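Local coordinates for putative alpha/beta hydrolase fold protein (Candidatus Nitrososphaera gargensis, PDB 5A62) that probably hydrolyses carboxylic esters, as a member of the alpha/beta hydrolase fold family, at residues Asp80-Arg83 with Leu84-Leu88; Ala168-Arg171 with His172-Phe176; Ser219-Asp222 with Val223-Arg226. All coordinates share one frame; numbering follows the deposited sequence.

Interaction 1: residues Asp80-Arg83 with Leu84-Leu88; sequences DLRR and LLEHL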
ATOM      1  N   ASP A  80      -1.902  11.300 -11.589  1.00  8.59           N
ATOM      2  CA  ASP A  80      -3.280  11.735 -11.882  1.00  9.00           C
ATOM      3  C   ASP A  80      -3.352  13.213 -11.898  1.00  8.72           C
ATOM      4  O   ASP A  80      -4.032  13.830 -12.748  1.00  9.32           O
ATOM      5  CB  ASP A  80      -4.260  11.223 -10.793  1.00  9.81           C
ATOM      6  CG  ASP A  80      -4.454   9.694 -10.768  1.00 11.71           C
ATOM      7  OD1 ASP A  80      -4.141   9.006 -11.784  1.00 11.73           O
ATOM      8  OD2 ASP A  80      -4.920   9.235  -9.690  1.00 11.62           O
ATOM      9  N   LEU A  81      -2.730  13.882 -10.933  1.00  7.79           N
ATOM     10  CA  LEU A  81      -2.733  15.359 -10.866  1.00  7.83           C
ATOM     11  C   LEU A  81      -1.969  15.949 -12.034  1.00  8.58           C
ATOM     12  O   LEU A  81      -2.432  16.954 -12.619  1.00  8.89           O
ATOM     13  CB  LEU A  81      -2.077  15.798  -9.566  1.00  8.44           C
ATOM     14  CG  LEU A  81      -1.939  17.298  -9.359  1.00  9.09           C
ATOM     15  CD1 LEU A  81      -3.239  18.019  -9.460  1.00 10.42           C
ATOM     16  CD2 LEU A  81      -1.256  17.595  -8.010  1.00  9.80           C
ATOM     17  N   ARG A  82      -0.831  15.373 -12.365  1.00  8.99           N
ATOM     18  CA  ARG A  82      -0.086  15.847 -13.520  1.00  9.88           C
ATOM     19  C   ARG A  82      -0.919  15.804 -14.767  1.00 10.32           C
ATOM     20  O   ARG A  82      -0.954  16.809 -15.520  1.00 10.25           O
ATOM     21  CB  ARG A  82       1.190  15.049 -13.699  1.00 11.89           C
ATOM     22  CG  ARG A  82       2.048  15.566 -14.831  1.00 16.31           C
ATOM     23  CD  ARG A  82       3.179  14.588 -15.176  1.00 21.29           C
ATOM     24  NE  ARG A  82       2.777  13.151 -15.201  1.00 30.61           N
ATOM     25  CZ  ARG A  82       2.224  12.481 -16.213  1.00 34.40           C
ATOM     26  NH1 ARG A  82       1.956  13.041 -17.381  1.00 33.17           N
ATOM     27  NH2 ARG A  82       1.897  11.192 -16.030  1.00 38.54           N
ATOM     28  N   ARG A  83      -1.636  14.739 -14.963  1.00  9.98           N
ATOM     29  CA  ARG A  83      -2.473  14.606 -16.168  1.00 11.13           C
ATOM     30  C   ARG A  83      -3.550  15.641 -16.138  1.00 10.08           C
ATOM     31  O   ARG A  83      -3.885  16.243 -17.183  1.00  9.71           O
ATOM     32  CB  ARG A  83      -3.037  13.192 -16.286  1.00 13.19           C
ATOM     33  CG  ARG A  83      -1.928  12.208 -16.657  1.00 18.45           C
ATOM     34  CD  ARG A  83      -2.368  10.887 -17.218  1.00 25.56           C
ATOM     35  NE  ARG A  83      -3.297  10.313 -16.288  1.00 27.31           N
ATOM     36  CZ  ARG A  83      -2.987   9.575 -15.227  1.00 29.24           C
ATOM     37  NH1 ARG A  83      -1.745   9.132 -15.016  1.00 29.65           N
ATOM     38  NH2 ARG A  83      -4.003   9.159 -14.459  1.00 29.37           N
ATOM     39  N   LEU A  84      -4.161  15.910 -14.998  1.00  9.03           N
ATOM     40  CA  LEU A  84      -5.221  16.918 -14.940  1.00  8.98           C
ATOM     41  C   LEU A  84      -4.674  18.320 -15.265  1.00  9.78           C
ATOM     42  O   LEU A  84      -5.294  19.074 -16.003  1.00  9.82           O
ATOM     43  CB  LEU A  84      -5.876  16.923 -13.539  1.00 10.28           C
ATOM     44  CG  LEU A  84      -6.951  17.969 -13.323  1.00 11.75           C
ATOM     45  CD1 LEU A  84      -8.145  17.779 -14.258  1.00 13.05           C
ATOM     46  CD2 LEU A  84      -7.389  17.940 -11.869  1.00 14.50           C
ATOM     47  N   LEU A  85      -3.519  18.693 -14.713  1.00 10.18           N
ATOM     48  CA  LEU A  85      -3.012  20.039 -14.913  1.00 10.71           C
ATOM     49  C   LEU A  85      -2.509  20.161 -16.344  1.00 11.21           C
ATOM     50  O   LEU A  85      -2.682  21.234 -16.944  1.00 12.55           O
ATOM     51  CB  LEU A  85      -1.915  20.350 -13.882  1.00 11.41           C
ATOM     52  CG  LEU A  85      -2.428  20.322 -12.440  1.00 11.96           C
ATOM     53  CD1 LEU A  85      -1.311  20.802 -11.534  1.00 13.23           C
ATOM     54  CD2 LEU A  85      -3.721  21.119 -12.228  1.00 14.07           C
ATOM     55  N   GLU A  86      -1.987  19.123 -16.955  1.00 10.01           N
ATOM     56  CA  GLU A  86      -1.685  19.137 -18.393  1.00 10.93           C
ATOM     57  C   GLU A  86      -2.952  19.323 -19.204  1.00 11.50           C
ATOM     58  O   GLU A  86      -2.985  20.119 -20.178  1.00 12.24           O
ATOM     59  CB  GLU A  86      -1.028  17.857 -18.852  1.00 14.02           C
ATOM     60  CG  GLU A  86       0.315  17.558 -18.361  1.00 16.42           C
ATOM     61  CD  GLU A  86       0.761  16.109 -18.664  1.00 20.00           C
ATOM     62  OE1 GLU A  86      -0.007  15.245 -19.191  1.00 23.38           O
ATOM     63  OE2 GLU A  86       1.944  15.841 -18.295  1.00 21.93           O
ATOM     64  N   HIS A  87      -4.024  18.670 -18.861  1.00 10.77           N
ATOM     65  CA  HIS A  87      -5.325  18.727 -19.593  1.00 10.51           C
ATOM     66  C   HIS A  87      -5.848  20.102 -19.572  1.00 12.97           C
ATOM     67  O   HIS A  87      -6.472  20.526 -20.602  1.00 13.26           O
ATOM     68  CB  HIS A  87      -6.267  17.746 -18.916  1.00 12.01           C
ATOM     69  CG  HIS A  87      -7.633  17.759 -19.460  1.00 11.98           C
ATOM     70  ND1 HIS A  87      -7.885  17.442 -20.783  1.00 12.92           N
ATOM     71  CD2 HIS A  87      -8.827  18.043 -18.887  1.00 13.09           C
ATOM     72  CE1 HIS A  87      -9.190  17.489 -20.966  1.00 13.69           C
ATOM     73  NE2 HIS A  87      -9.791  17.885 -19.862  1.00 15.17           N
ATOM     74  N   LEU A  88      -5.670  20.836 -18.493  1.00 11.71           N
ATOM     75  CA  LEU A  88      -6.217  22.153 -18.319  1.00 13.79           C
ATOM     76  C   LEU A  88      -5.228  23.220 -18.758  1.00 14.91           C
ATOM     77  O   LEU A  88      -5.534  24.407 -18.652  1.00 16.45           O
ATOM     78  CB  LEU A  88      -6.695  22.345 -16.899  1.00 14.43           C
ATOM     79  CG  LEU A  88      -7.812  21.399 -16.541  1.00 15.61           C
ATOM     80  CD1 LEU A  88      -8.154  21.628 -15.066  1.00 17.13           C
ATOM     81  CD2 LEU A  88      -9.055  21.546 -17.415  1.00 16.48           C
TER
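Arg82 and Glu86, one turn apart near the C-terminal end of helix 74-87, form an i to i+4 salt bridge on a helix that packs beside the central sheet of the alpha/beta hydrolase fold. Arg82 NH1 donates to Glu86 OE2 at 2.9 Å with an N-H...O angle of 157°. The acceptor lies at the guanidinium edge and in its plane, whereas OE2 is approached on its syn side from 31° out of the carboxylate plane. The two side chains run alongside each other, pointing the same way; a bend at chi3 (42°) in Arg82 carries NH1 round to the acid. Tyr108 and His112 cover part of Arg82. The backbone carbonyls are satisfied in the regular helical pattern: Asp80 O accepts from Leu84 N at 3.1 Å, Arg82 O from Glu86 N at 2.9 Å, and Arg83 O from His87 N at 3.0 Å. Arg83 turns back along the helix, where its NH2 makes a weak, bent bond within a salt bridge to Asp80 OD1 (2.7 Å). Asp80 has a second charged partner through OD2, in Arg59, so both carboxylate oxygens are engaged. The leucines turn to the neighbouring helix and the sheet: Leu81 and Leu85 against Tyr108 of helix 100-111, Leu84 against Tyr56 of strand 52-56. Leu81 CD1 reaches Leu85 CG at 3.9 Å, while Leu81 O accepts from Leu85 N at 2.9 Å.

Interaction 2: residues Ala168-Arg171 with His172-Phe176; sequences ADKR and HADFF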
ATOM      1  N   ALA A 168     -17.958  19.533  17.982  1.00 20.55           N
ATOM      2  CA  ALA A 168     -18.859  20.007  19.045  1.00 23.97           C
ATOM      3  C   ALA A 168     -20.264  20.405  18.540  1.00 24.31           C
ATOM      4  O   ALA A 168     -21.233  20.256  19.247  1.00 27.85           O
ATOM      5  CB  ALA A 168     -18.232  21.198  19.727  1.00 23.38           C
ATOM      6  N   ASP A 169     -20.324  20.888  17.299  1.00 19.50           N
ATOM      7  CA  ASP A 169     -21.496  21.454  16.640  1.00 19.02           C
ATOM      8  C   ASP A 169     -22.073  20.387  15.689  1.00 17.71           C
ATOM      9  O   ASP A 169     -21.375  19.915  14.767  1.00 15.98           O
ATOM     10  CB  ASP A 169     -21.033  22.743  15.944  1.00 19.77           C
ATOM     11  CG  ASP A 169     -22.181  23.531  15.278  1.00 22.61           C
ATOM     12  OD1 ASP A 169     -23.312  22.983  15.072  1.00 18.95           O
ATOM     13  OD2 ASP A 169     -21.885  24.695  14.959  1.00 28.81           O
ATOM     14  N   LYS A 170     -23.326  19.970  15.887  1.00 16.51           N
ATOM     15  CA  LYS A 170     -24.048  19.047  15.010  1.00 16.81           C
ATOM     16  C   LYS A 170     -23.989  19.519  13.604  1.00 15.31           C
ATOM     17  O   LYS A 170     -24.006  18.687  12.693  1.00 16.05           O
ATOM     18  CB  LYS A 170     -25.542  18.809  15.406  1.00 19.01           C
ATOM     19  CG  LYS A 170     -26.309  17.807  14.500  1.00 19.36           C
ATOM     20  CD  LYS A 170     -27.700  17.396  15.007  1.00 21.81           C
ATOM     21  CE  LYS A 170     -28.423  16.473  14.067  1.00 21.29           C
ATOM     22  NZ  LYS A 170     -28.774  17.109  12.815  1.00 24.40           N
ATOM     23  N   ARG A 171     -23.986  20.824  13.341  1.00 14.28           N
ATOM     24  CA  ARG A 171     -23.948  21.268  11.957  1.00 14.84           C
ATOM     25  C   ARG A 171     -22.647  20.824  11.271  1.00 13.31           C
ATOM     26  O   ARG A 171     -22.661  20.465  10.078  1.00 14.27           O
ATOM     27  CB  ARG A 171     -24.130  22.740  11.882  1.00 17.09           C
ATOM     28  CG  ARG A 171     -25.497  23.077  12.461  1.00 20.34           C
ATOM     29  CD  ARG A 171     -25.838  24.532  12.475  1.00 27.68           C
ATOM     30  NE  ARG A 171     -25.006  25.208  13.424  1.00 32.25           N
ATOM     31  CZ  ARG A 171     -25.419  25.868  14.495  1.00 37.16           C
ATOM     32  NH1 ARG A 171     -26.728  25.933  14.824  1.00 40.26           N
ATOM     33  NH2 ARG A 171     -24.483  26.464  15.252  1.00 39.09           N
ATOM     34  N   HIS A 172     -21.565  20.838  12.029  1.00 12.16           N
ATOM     35  CA  HIS A 172     -20.266  20.398  11.462  1.00 11.18           C
ATOM     36  C   HIS A 172     -20.270  18.891  11.326  1.00 11.11           C
ATOM     37  O   HIS A 172     -19.829  18.350  10.291  1.00 10.85           O
ATOM     38  CB  HIS A 172     -19.121  20.831  12.370  1.00 12.93           C
ATOM     39  CG  HIS A 172     -18.888  22.286  12.374  1.00 14.86           C
ATOM     40  ND1 HIS A 172     -18.324  22.948  13.437  1.00 18.62           N
ATOM     41  CD2 HIS A 172     -19.130  23.199  11.427  1.00 17.12           C
ATOM     42  CE1 HIS A 172     -18.260  24.237  13.133  1.00 17.55           C
ATOM     43  NE2 HIS A 172     -18.695  24.402  11.899  1.00 18.18           N
ATOM     44  N   ALA A 173     -20.762  18.156  12.309  1.00 10.66           N
ATOM     45  CA  ALA A 173     -20.951  16.740  12.148  1.00  9.87           C
ATOM     46  C   ALA A 173     -21.719  16.347  10.912  1.00 10.13           C
ATOM     47  O   ALA A 173     -21.368  15.409  10.202  1.00 10.67           O
ATOM     48  CB  ALA A 173     -21.595  16.142  13.385  1.00 10.89           C
ATOM     49  N   ASP A 174     -22.803  17.085  10.647  1.00  9.87           N
ATOM     50  CA  ASP A 174     -23.616  16.730   9.571  1.00 10.65           C
ATOM     51  C   ASP A 174     -22.967  17.066   8.233  1.00 10.51           C
ATOM     52  O   ASP A 174     -23.160  16.308   7.267  1.00 12.12           O
ATOM     53  CB  ASP A 174     -24.992  17.443   9.717  1.00 12.18           C
ATOM     54  CG  ASP A 174     -25.845  16.797  10.703  1.00 15.20           C
ATOM     55  OD1 ASP A 174     -25.657  15.679  11.144  1.00 17.59           O
ATOM     56  OD2 ASP A 174     -26.870  17.448  11.078  1.00 20.65           O
ATOM     57  N   PHE A 175     -22.209  18.139   8.157  1.00 11.27           N
ATOM     58  CA  PHE A 175     -21.400  18.453   6.983  1.00 11.38           C
ATOM     59  C   PHE A 175     -20.349  17.335   6.724  1.00 13.00           C
ATOM     60  O   PHE A 175     -20.282  16.780   5.610  1.00 12.23           O
ATOM     61  CB  PHE A 175     -20.776  19.799   7.187  1.00 12.51           C
ATOM     62  CG  PHE A 175     -19.824  20.281   6.108  1.00 13.72           C
ATOM     63  CD1 PHE A 175     -20.019  20.002   4.783  1.00 15.74           C
ATOM     64  CD2 PHE A 175     -18.743  21.061   6.461  1.00 17.01           C
ATOM     65  CE1 PHE A 175     -19.129  20.529   3.817  1.00 14.96           C
ATOM     66  CE2 PHE A 175     -17.856  21.520   5.498  1.00 19.22           C
ATOM     67  CZ  PHE A 175     -18.091  21.261   4.173  1.00 15.63           C
ATOM     68  N   PHE A 176     -19.678  16.909   7.782  1.00 11.12           N
ATOM     69  CA  PHE A 176     -18.783  15.797   7.668  1.00 10.44           C
ATOM     70  C   PHE A 176     -19.478  14.555   7.151  1.00 11.10           C
ATOM     71  O   PHE A 176     -18.962  13.866   6.244  1.00 10.90           O
ATOM     72  CB  PHE A 176     -18.112  15.500   8.999  1.00 10.55           C
ATOM     73  CG  PHE A 176     -17.263  14.271   8.996  1.00 10.90           C
ATOM     74  CD1 PHE A 176     -15.974  14.326   8.601  1.00 10.88           C
ATOM     75  CD2 PHE A 176     -17.790  13.079   9.404  1.00 12.42           C
ATOM     76  CE1 PHE A 176     -15.197  13.180   8.587  1.00 12.10           C
ATOM     77  CE2 PHE A 176     -16.998  11.940   9.421  1.00 14.49           C
ATOM     78  CZ  PHE A 176     -15.716  12.038   8.987  1.00 12.11           C
TER
HETATM   79  O   HOH W   1     -17.646  21.920  15.800  1.00 21.97           O
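The N-terminal cap of helix 170-180 joins Asp169 to His172 and the first turn. Asp169 occupies the N-cap position, and its OD1 accepts from Arg171 N at 2.8 Å, the amide approaching from above the carboxylate plane, 45° out of it. With CG anti to the backbone N (chi1 -176°), the carboxylate is turned forward over the opening turn. Its other oxygen, OD2, takes a salt bridge from Arg171 NH2 at 3.2 Å and also sits over one face of the His172 ring, offset toward the rim. The two planes are 48° apart, and the nearest side-chain approach is Asp169 CB to His172 ND1, 3.7 Å. At the ring edge, in plane, a water lies 2.7 Å from His172 ND1 and accepts from Asp169 N, so that one water bridges the ring nitrogen and the backbone N of the N-cap residue. In the hydrolase fold this helix follows helix 149-157 along the chain and packs against it through Ala173 and Phe176; His172 and Phe175 touch Ile252 of helix 250-253. On another side of the turn, Lys170 and Asp174 make an i to i+4 salt bridge. The lysine chain is extended until a bend at chi4 brings NZ to Asp174 OD2 at 2.6 Å, on the syn lone pair of that oxygen. Asp174 OD1 has a second partner in Arg177, so the carboxylate is shared between two cations.

Interaction 3: residues Ser219-Asp222 with Val223-Arg226; sequences SDDD and VFMR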
ATOM      1  N   SER A 219      -3.538  22.915  16.187  1.00 15.60           N
ATOM      2  CA  SER A 219      -2.695  22.609  17.344  1.00 15.92           C
ATOM      3  C   SER A 219      -3.089  21.286  17.969  1.00 15.97           C
ATOM      4  O   SER A 219      -2.231  20.666  18.585  1.00 18.26           O
ATOM      5  CB  SER A 219      -2.757  23.744  18.370  1.00 17.41           C
ATOM      6  OG  SER A 219      -4.008  23.766  19.035  1.00 19.75           O
ATOM      7  N   ASP A 220      -4.315  20.840  17.811  1.00 18.14           N
ATOM      8  CA  ASP A 220      -4.760  19.557  18.352  1.00 19.63           C
ATOM      9  C   ASP A 220      -4.508  18.348  17.464  1.00 21.12           C
ATOM     10  O   ASP A 220      -4.767  17.210  17.876  1.00 22.46           O
ATOM     11  CB  ASP A 220      -6.235  19.647  18.744  1.00 20.92           C
ATOM     12  CG  ASP A 220      -6.456  20.566  19.908  1.00 28.56           C
ATOM     13  OD1 ASP A 220      -5.565  20.656  20.801  1.00 31.44           O
ATOM     14  OD2 ASP A 220      -7.497  21.208  19.928  1.00 33.35           O
ATOM     15  N   ASP A 221      -3.966  18.558  16.256  1.00 19.39           N
ATOM     16  CA  ASP A 221      -3.679  17.457  15.341  1.00 18.47           C
ATOM     17  C   ASP A 221      -2.281  16.953  15.691  1.00 20.34           C
ATOM     18  O   ASP A 221      -1.276  17.436  15.161  1.00 18.43           O
ATOM     19  CB  ASP A 221      -3.744  17.965  13.896  1.00 20.11           C
ATOM     20  CG  ASP A 221      -3.656  16.849  12.890  1.00 21.11           C
ATOM     21  OD1 ASP A 221      -3.087  15.758  13.209  1.00 20.52           O
ATOM     22  OD2 ASP A 221      -4.214  16.985  11.743  1.00 21.75           O
ATOM     23  N   ASP A 222      -2.187  16.000  16.609  1.00 17.90           N
ATOM     24  CA  ASP A 222      -0.903  15.703  17.154  1.00 19.57           C
ATOM     25  C   ASP A 222       0.029  15.156  16.060  1.00 16.02           C
ATOM     26  O   ASP A 222       1.220  15.451  16.092  1.00 15.71           O
ATOM     27  CB  ASP A 222      -1.049  14.654  18.276  1.00 23.17           C
ATOM     28  CG  ASP A 222      -1.729  15.206  19.558  1.00 31.56           C
ATOM     29  OD1 ASP A 222      -1.714  16.417  19.824  1.00 37.82           O
ATOM     30  OD2 ASP A 222      -2.315  14.386  20.305  1.00 40.10           O
ATOM     31  N   VAL A 223      -0.465  14.304  15.170  1.00 14.47           N
ATOM     32  CA  VAL A 223       0.376  13.718  14.162  1.00 14.17           C
ATOM     33  C   VAL A 223       0.935  14.794  13.256  1.00 13.47           C
ATOM     34  O   VAL A 223       2.165  14.851  13.013  1.00 11.79           O
ATOM     35  CB  VAL A 223      -0.283  12.604  13.350  1.00 15.44           C
ATOM     36  CG1 VAL A 223       0.523  12.183  12.139  1.00 16.28           C
ATOM     37  CG2 VAL A 223      -0.556  11.384  14.245  1.00 17.74           C
ATOM     38  N   PHE A 224       0.064  15.620  12.695  1.00 13.19           N
ATOM     39  CA  PHE A 224       0.583  16.648  11.770  1.00 13.35           C
ATOM     40  C   PHE A 224       1.332  17.735  12.442  1.00 13.05           C
ATOM     41  O   PHE A 224       2.257  18.268  11.868  1.00 13.18           O
ATOM     42  CB  PHE A 224      -0.513  17.137  10.797  1.00 13.50           C
ATOM     43  CG  PHE A 224      -0.826  16.093   9.776  1.00 15.27           C
ATOM     44  CD1 PHE A 224       0.058  15.834   8.746  1.00 16.61           C
ATOM     45  CD2 PHE A 224      -1.933  15.310   9.893  1.00 17.59           C
ATOM     46  CE1 PHE A 224      -0.200  14.861   7.821  1.00 18.98           C
ATOM     47  CE2 PHE A 224      -2.215  14.333   8.959  1.00 17.97           C
ATOM     48  CZ  PHE A 224      -1.338  14.113   7.916  1.00 19.48           C
ATOM     49  N   MET A 225       1.045  18.066  13.706  1.00 13.32           N
ATOM     50  CA  MET A 225       1.925  18.991  14.446  1.00 14.21           C
ATOM     51  C   MET A 225       3.318  18.480  14.513  1.00 13.38           C
ATOM     52  O   MET A 225       4.274  19.178  14.294  1.00 15.33           O
ATOM     53  CB  MET A 225       1.412  19.278  15.856  1.00 16.29           C
ATOM     54  CG  MET A 225       0.232  20.224  15.881  1.00 17.21           C
ATOM     55  SD  MET A 225       0.646  21.942  15.570  1.00 18.93           S
ATOM     56  CE  MET A 225       1.376  22.358  17.167  1.00 23.49           C
ATOM     57  N   ARG A 226       3.441  17.199  14.830  1.00 12.09           N
ATOM     58  CA  ARG A 226       4.754  16.608  14.983  1.00 11.79           C
ATOM     59  C   ARG A 226       5.481  16.595  13.612  1.00 11.21           C
ATOM     60  O   ARG A 226       6.660  16.984  13.474  1.00 12.34           O
ATOM     61  CB  ARG A 226       4.663  15.215  15.548  1.00 12.98           C
ATOM     62  CG  ARG A 226       6.049  14.676  15.904  1.00 13.61           C
ATOM     63  CD  ARG A 226       6.038  13.170  16.183  1.00 15.68           C
ATOM     64  NE  ARG A 226       6.032  12.436  14.922  1.00 18.60           N
ATOM     65  CZ  ARG A 226       5.082  11.600  14.471  1.00 17.67           C
ATOM     66  NH1 ARG A 226       3.974  11.374  15.092  1.00 16.41           N
ATOM     67  NH2 ARG A 226       5.344  10.979  13.331  1.00 17.61           N
TER
HETATM   68  O   HOH W   2      -3.216  13.278  14.986  1.00 28.94           O
HETATM   69  O   HOH W   3       2.863  12.709  17.310  1.00 35.67           O
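The Phe224 ring has the Asp221 carboxylate at its edge: Asp221 CG lies in the ring plane and Asp221 OD2 approaches Phe224 CD2 at 3.4 Å. Carboxylate and ring are almost perpendicular, their planes 89° apart, although the two side chains lie side by side and point the same way. The other flat group, the Arg226 guanidinium, has a water in plane at its edge, 2.8 Å from NH1; the same water donates weakly to Asp222 O. This guanidinium is held more firmly outside the segments by the salt bridge of NH2 to Asp133. The arrangement is an N-cap at the start of helix 222-234, reached by a short loop from strand 212-218 of the alpha/beta hydrolase sheet. Asp221, the centre of an inverse gamma turn, is the capping residue: its OD1 accepts from Phe224 N at 3.2 Å in a nearly straight bond (170°), the amide lying 64° out of the carboxylate plane. The first torsion of Asp221 sets CG beside its own carbonyl carbon, which brings the acid to this amide. A second water bridges the cap, donating to Asp221 OD1 and accepting from Val223 N at 2.9 Å. Asp221 OD2, by contrast, is buried with no polar partner in the model. Alpha/beta hydrolases usually carry the triad acid in the loop after this strand; Asp221 touching His248, and Phe224 meeting the GxSxG pattern (Gly97, Ser99, Gly101), are consistent with an acid-histidine pair here. Asp221 O accepts from Met225 N at 2.8 Å; Met225, bent at chi2 and chi3, lays SD 3.8 Å from Ser219 CA.

In the fold
The three contacts are local and follow one another along the chain without sharing a helix. Interactions 1 and 3 are partly buried, interaction 2 is at the surface. Interaction 1 lies late in helix 74-87, where charged pairs line one side and buried leucines the other, whereas interactions 2 and 3 sit at helix starts capped by an aspartate. Interaction 2 pairs its cap with two salt bridges; interaction 3 has water, an aromatic edge and a methionine round its cap. Interaction 1 is on the opposite side of the chain's centre from the other two, its centre about 33 Å from that of interaction 2. Interactions 2 and 3 are closer, with nearest atoms about 11 Å apart.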